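Side-chain contacts in epsin-2 (Saccharomyces cerevisiae, PDB 6ENR), which binds membranes enriched in PtdIns(4,5)P2 and PtdIns(3,5)P2 and is required for endocytosis and actin localisation, and is represented here by its ENTH domain: residues A[58-63]-A[99-104]; A[78-83]-A[127-132]. All blocks are in the same frame, centred on the assembly; numbering follows the deposited sequence.

Overall arrangement
Both contacts lie inside the single all-helical ENTH domain, their centres 11 Å apart and each within about 8 Å of the centre of the chain. Interaction 1 joins helix 49-63 to helix 99-105, and interaction 2 joins helix 70-86 to helix 120-134. Along the chain the segments alternate (58-63, 78-83, 99-104, 127-132), so the two pairings interlock rather than follow one another. Direct packing ties them together: L63 CD1 lies 3.6 Å from L80 CD2, and I102 CG2 lies 3.8 Å from V130 CG2. The four helices therefore share one apolar interior, as expected of the compact helical module that in the epsin family engages phosphoinositides.

Interaction 1: A[58-63]-A[99-104]; sequences MLDKRL and FYVIKT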
# COMPACT_ATOMS: atom_id res chain seq x y z
N MET A 58 -10.05 2.92 -0.76
CA MET A 58 -9.87 1.97 0.32
C MET A 58 -8.50 2.02 0.92
O MET A 58 -8.33 1.89 2.17
CB MET A 58 -10.14 0.53 -0.14
CG MET A 58 -10.01 -0.52 0.97
SD MET A 58 -10.98 -0.16 2.46
CE MET A 58 -12.59 -0.21 1.66
N LEU A 59 -7.49 2.14 0.06
CA LEU A 59 -6.13 2.26 0.59
C LEU A 59 -5.93 3.53 1.42
O LEU A 59 -5.27 3.52 2.47
CB LEU A 59 -5.11 2.14 -0.50
CG LEU A 59 -5.02 0.85 -1.28
CD1 LEU A 59 -4.02 0.94 -2.42
CD2 LEU A 59 -4.64 -0.29 -0.33
N ASP A 60 -6.53 4.63 0.98
CA ASP A 60 -6.45 5.87 1.77
C ASP A 60 -7.03 5.65 3.15
O ASP A 60 -6.42 6.05 4.14
CB ASP A 60 -7.22 6.95 1.00
CG ASP A 60 -6.95 8.38 1.49
OD1 ASP A 60 -6.01 8.64 2.25
OD2 ASP A 60 -7.80 9.24 1.06
N LYS A 61 -8.23 5.04 3.24
CA LYS A 61 -8.87 4.75 4.54
C LYS A 61 -8.04 3.87 5.47
O LYS A 61 -7.84 4.20 6.66
CB LYS A 61 -10.27 4.12 4.35
CG LYS A 61 -11.27 5.03 3.65
CD LYS A 61 -12.49 4.23 3.14
CE LYS A 61 -13.73 5.07 2.99
NZ LYS A 61 -13.56 6.25 2.10
N ARG A 62 -7.49 2.82 4.91
CA ARG A 62 -6.70 1.89 5.63
C ARG A 62 -5.34 2.36 6.01
O ARG A 62 -4.86 2.01 7.11
CB ARG A 62 -6.73 0.52 4.89
CG ARG A 62 -8.06 -0.09 5.20
CD ARG A 62 -8.42 -1.46 4.78
NE ARG A 62 -9.81 -1.73 5.19
CZ ARG A 62 -10.45 -2.87 5.00
NH1 ARG A 62 -9.86 -3.91 4.40
NH2 ARG A 62 -11.71 -2.99 5.42
N LEU A 63 -4.71 3.18 5.17
CA LEU A 63 -3.42 3.77 5.57
C LEU A 63 -3.54 4.74 6.72
O LEU A 63 -2.56 5.05 7.38
CB LEU A 63 -2.76 4.47 4.41
CG LEU A 63 -2.23 3.52 3.32
CD1 LEU A 63 -1.95 4.30 2.06
CD2 LEU A 63 -0.95 2.82 3.71
N PHE A 99 1.66 12.32 0.06
CA PHE A 99 2.95 11.89 0.55
C PHE A 99 3.01 11.95 2.08
O PHE A 99 3.65 11.14 2.69
CB PHE A 99 4.05 12.76 -0.02
CG PHE A 99 5.30 12.04 -0.45
CD1 PHE A 99 5.65 10.79 0.01
CD2 PHE A 99 6.23 12.72 -1.27
CE1 PHE A 99 6.83 10.17 -0.41
CE2 PHE A 99 7.39 12.10 -1.70
CZ PHE A 99 7.71 10.84 -1.22
N TYR A 100 2.28 12.91 2.67
CA TYR A 100 2.20 13.08 4.11
C TYR A 100 1.76 11.80 4.81
O TYR A 100 2.39 11.40 5.76
CB TYR A 100 1.27 14.28 4.48
CG TYR A 100 -0.20 14.09 4.02
CD1 TYR A 100 -1.18 13.62 4.92
CD2 TYR A 100 -0.60 14.31 2.67
CE1 TYR A 100 -2.50 13.40 4.52
CE2 TYR A 100 -1.93 14.08 2.27
CZ TYR A 100 -2.87 13.63 3.18
OH TYR A 100 -4.19 13.39 2.78
N VAL A 101 0.71 11.16 4.32
CA VAL A 101 0.18 9.93 4.92
C VAL A 101 1.33 8.91 4.97
O VAL A 101 1.59 8.30 5.99
CB VAL A 101 -0.92 9.32 4.02
CG1 VAL A 101 -1.27 7.90 4.47
CG2 VAL A 101 -2.19 10.17 4.03
N ILE A 102 2.04 8.76 3.87
CA ILE A 102 3.11 7.78 3.84
C ILE A 102 4.25 8.16 4.77
O ILE A 102 4.76 7.35 5.52
CB ILE A 102 3.62 7.50 2.41
CG1 ILE A 102 2.46 7.10 1.48
CG2 ILE A 102 4.59 6.33 2.43
CD1 ILE A 102 2.81 7.30 0.03
N LYS A 103 4.65 9.40 4.74
CA LYS A 103 5.72 9.81 5.61
C LYS A 103 5.37 9.69 7.12
O LYS A 103 6.18 9.29 7.86
CB LYS A 103 6.18 11.22 5.26
CG LYS A 103 6.92 11.25 3.94
CD LYS A 103 7.24 12.68 3.61
CE LYS A 103 8.02 12.88 2.31
NZ LYS A 103 7.99 14.35 1.94
N THR A 104 4.17 9.99 7.54
CA THR A 104 3.80 9.77 8.97
C THR A 104 4.03 8.28 9.36
O THR A 104 4.34 7.94 10.50
CB THR A 104 2.35 10.24 9.28
OG1 THR A 104 1.42 9.43 8.58
CG2 THR A 104 2.05 11.66 8.98
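Among the flat groups, the carboxylate of D60 is the one that reaches V101 on the partner helix, its OD1 standing 4.5 Å from V101 CG2, a loose approach without a hydrogen bond. One face of the R62 guanidinium and one of the F99 ring are each covered by a side chain of the same helix: M58 SD sits 3.3 Å above the R62 plane, displaced toward its rim, and K103 CE lies 3.8 Å above the F99 ring, over its centre. Both pairs lie away from the interface and take no part in it; the interface itself is mainly aliphatic.

Its centre is L63 against V101, whose CA atoms are the nearest across the two segments, at 7.2 Å. Here L63 CB meets V101 CG1 at 3.7 Å, so it is the root of the leucine rather than its methyl groups that does the touching. With chi1 at -71°, L63 CG stands anti to its own carbonyl carbon, which leaves CB as the nearest point, while CD1 lies a little farther from V101 and packs on L80. The valine presents both prongs: CG1, anti to the backbone N (chi1 168°), faces L63, while CG2 is left on the D60 side. One turn on along the helix, the T104 hydroxyl donates to V101 O over 2.8 Å. The bond ties the threonine side chain back onto its own helix, its donor tilted 30° from the carbonyl plane.

The area buried is small, 126 Å² for both sides together, so neighbours do much of the enclosing. W94 of helix 89-97 touches both D60 and L63, S76 and L80 of helix 70-86 cover L63, and N64 packs on V101. This is helix-to-helix packing within the ENTH bundle, joining the 58-63 part of helix 49-63 to helix 99-105, with helices 70-86 and 89-97 alongside.

Interaction 2: A[78-83]-A[127-132]; sequences TVLDYL and KELVSL
L129 projects from helix 120-134 into the angle between L80 and D81 of helix 70-86, and meets each in a different attitude. Against L80 the two leucines cross at about a right angle, with the CD2 methyls 4.1 Å apart. Against D81 the side chains run past each other in opposite directions: D81 OD1 sits beside the CB-to-CD1 side of the leucine, 3.8 Å from L129 CD1 and 4.2 Å from L129 CB. A chi1 of 178° extends the L129 side chain, CG anti to the backbone N, and chi2 of 66° divides its methyls, CD1 to D81 and CD2 to L80. Beyond the two segments, I102 touches L129, while M56 and L63 of helix 49-63 cover L80.

No hydrogen bond spans this helix-to-helix packing of the ENTH domain, and the 161 Å² buried is essentially van der Waals contact. D81 OD1 forms a salt bridge with R85 of its own helix. The like charge of E128, 5.3 Å from OE1 to D81 OD2, might slightly disfavour ionisation of D81, and R85 would probably offset this. Cohesion comes from leucine methyls packing on one another and on a carboxylate within the contact, paired with R85.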
# COMPACT_ATOMS: atom_id res chain seq x y z
N THR A 78 1.81 -2.76 1.78
CA THR A 78 2.29 -3.80 0.84
C THR A 78 1.67 -3.58 -0.54
O THR A 78 2.36 -3.72 -1.61
CB THR A 78 1.95 -5.21 1.35
OG1 THR A 78 2.57 -5.38 2.65
CG2 THR A 78 2.53 -6.31 0.39
N VAL A 79 0.34 -3.34 -0.54
CA VAL A 79 -0.40 -3.05 -1.81
C VAL A 79 0.18 -1.85 -2.48
O VAL A 79 0.41 -1.85 -3.68
CB VAL A 79 -1.96 -2.94 -1.58
CG1 VAL A 79 -2.66 -2.45 -2.82
CG2 VAL A 79 -2.56 -4.22 -1.09
N LEU A 80 0.47 -0.79 -1.70
CA LEU A 80 0.95 0.42 -2.32
C LEU A 80 2.35 0.19 -2.97
O LEU A 80 2.62 0.61 -4.11
CB LEU A 80 0.92 1.51 -1.28
CG LEU A 80 0.81 2.94 -1.64
CD1 LEU A 80 -0.30 3.19 -2.65
CD2 LEU A 80 0.69 3.76 -0.37
N ASP A 81 3.19 -0.50 -2.22
CA ASP A 81 4.51 -0.83 -2.64
C ASP A 81 4.46 -1.58 -3.98
O ASP A 81 5.28 -1.30 -4.86
CB ASP A 81 5.20 -1.72 -1.57
CG ASP A 81 6.73 -1.63 -1.58
OD1 ASP A 81 7.25 -0.55 -1.88
OD2 ASP A 81 7.43 -2.61 -1.25
N TYR A 82 3.50 -2.50 -4.14
CA TYR A 82 3.34 -3.26 -5.38
C TYR A 82 2.82 -2.36 -6.50
O TYR A 82 3.36 -2.33 -7.58
CB TYR A 82 2.41 -4.47 -5.17
CG TYR A 82 2.43 -5.45 -6.29
CD1 TYR A 82 3.36 -6.51 -6.29
CD2 TYR A 82 1.55 -5.35 -7.35
CE1 TYR A 82 3.39 -7.45 -7.35
CE2 TYR A 82 1.62 -6.23 -8.40
CZ TYR A 82 2.56 -7.29 -8.37
OH TYR A 82 2.61 -8.12 -9.40
N LEU A 83 1.80 -1.55 -6.21
CA LEU A 83 1.23 -0.69 -7.23
C LEU A 83 2.21 0.33 -7.80
O LEU A 83 2.17 0.67 -8.99
CB LEU A 83 -0.02 0.00 -6.67
CG LEU A 83 -1.23 -0.85 -6.40
CD1 LEU A 83 -2.31 0.03 -5.81
CD2 LEU A 83 -1.72 -1.64 -7.60
N LYS A 127 9.57 3.56 5.28
CA LYS A 127 10.87 4.21 5.03
C LYS A 127 11.38 3.89 3.61
O LYS A 127 11.86 4.77 2.91
CB LYS A 127 11.88 3.84 6.05
CG LYS A 127 11.65 4.56 7.37
CD LYS A 127 12.39 3.94 8.53
CE LYS A 127 12.24 4.80 9.79
NZ LYS A 127 12.87 4.16 11.00
N GLU A 128 11.21 2.63 3.21
CA GLU A 128 11.61 2.20 1.90
C GLU A 128 10.81 2.81 0.79
O GLU A 128 11.41 3.18 -0.21
CB GLU A 128 11.53 0.68 1.75
CG GLU A 128 12.68 0.04 2.54
CD GLU A 128 12.54 -1.45 2.64
OE1 GLU A 128 11.62 -2.00 2.00
OE2 GLU A 128 13.33 -2.08 3.40
N LEU A 129 9.49 2.93 0.97
CA LEU A 129 8.65 3.51 -0.08
C LEU A 129 8.86 5.01 -0.22
O LEU A 129 8.86 5.52 -1.34
CB LEU A 129 7.18 3.12 0.14
CG LEU A 129 6.12 3.65 -0.82
CD1 LEU A 129 6.28 3.10 -2.21
CD2 LEU A 129 4.75 3.35 -0.26
N VAL A 130 9.04 5.70 0.89
CA VAL A 130 9.39 7.14 0.80
C VAL A 130 10.70 7.29 0.04
O VAL A 130 10.80 8.11 -0.91
CB VAL A 130 9.44 7.85 2.17
CG1 VAL A 130 9.80 9.34 1.99
CG2 VAL A 130 8.11 7.77 2.83
N SER A 131 11.68 6.46 0.38
CA SER A 131 12.94 6.49 -0.30
C SER A 131 12.85 6.30 -1.83
O SER A 131 13.48 7.05 -2.59
CB SER A 131 13.90 5.50 0.33
OG SER A 131 14.94 5.20 -0.58
N LEU A 132 12.08 5.28 -2.22
CA LEU A 132 11.78 4.92 -3.59
C LEU A 132 11.10 6.09 -4.30
O LEU A 132 11.50 6.49 -5.40
CB LEU A 132 10.88 3.65 -3.60
CG LEU A 132 10.53 3.23 -5.05
CD1 LEU A 132 11.74 2.88 -5.92
CD2 LEU A 132 9.61 2.04 -5.07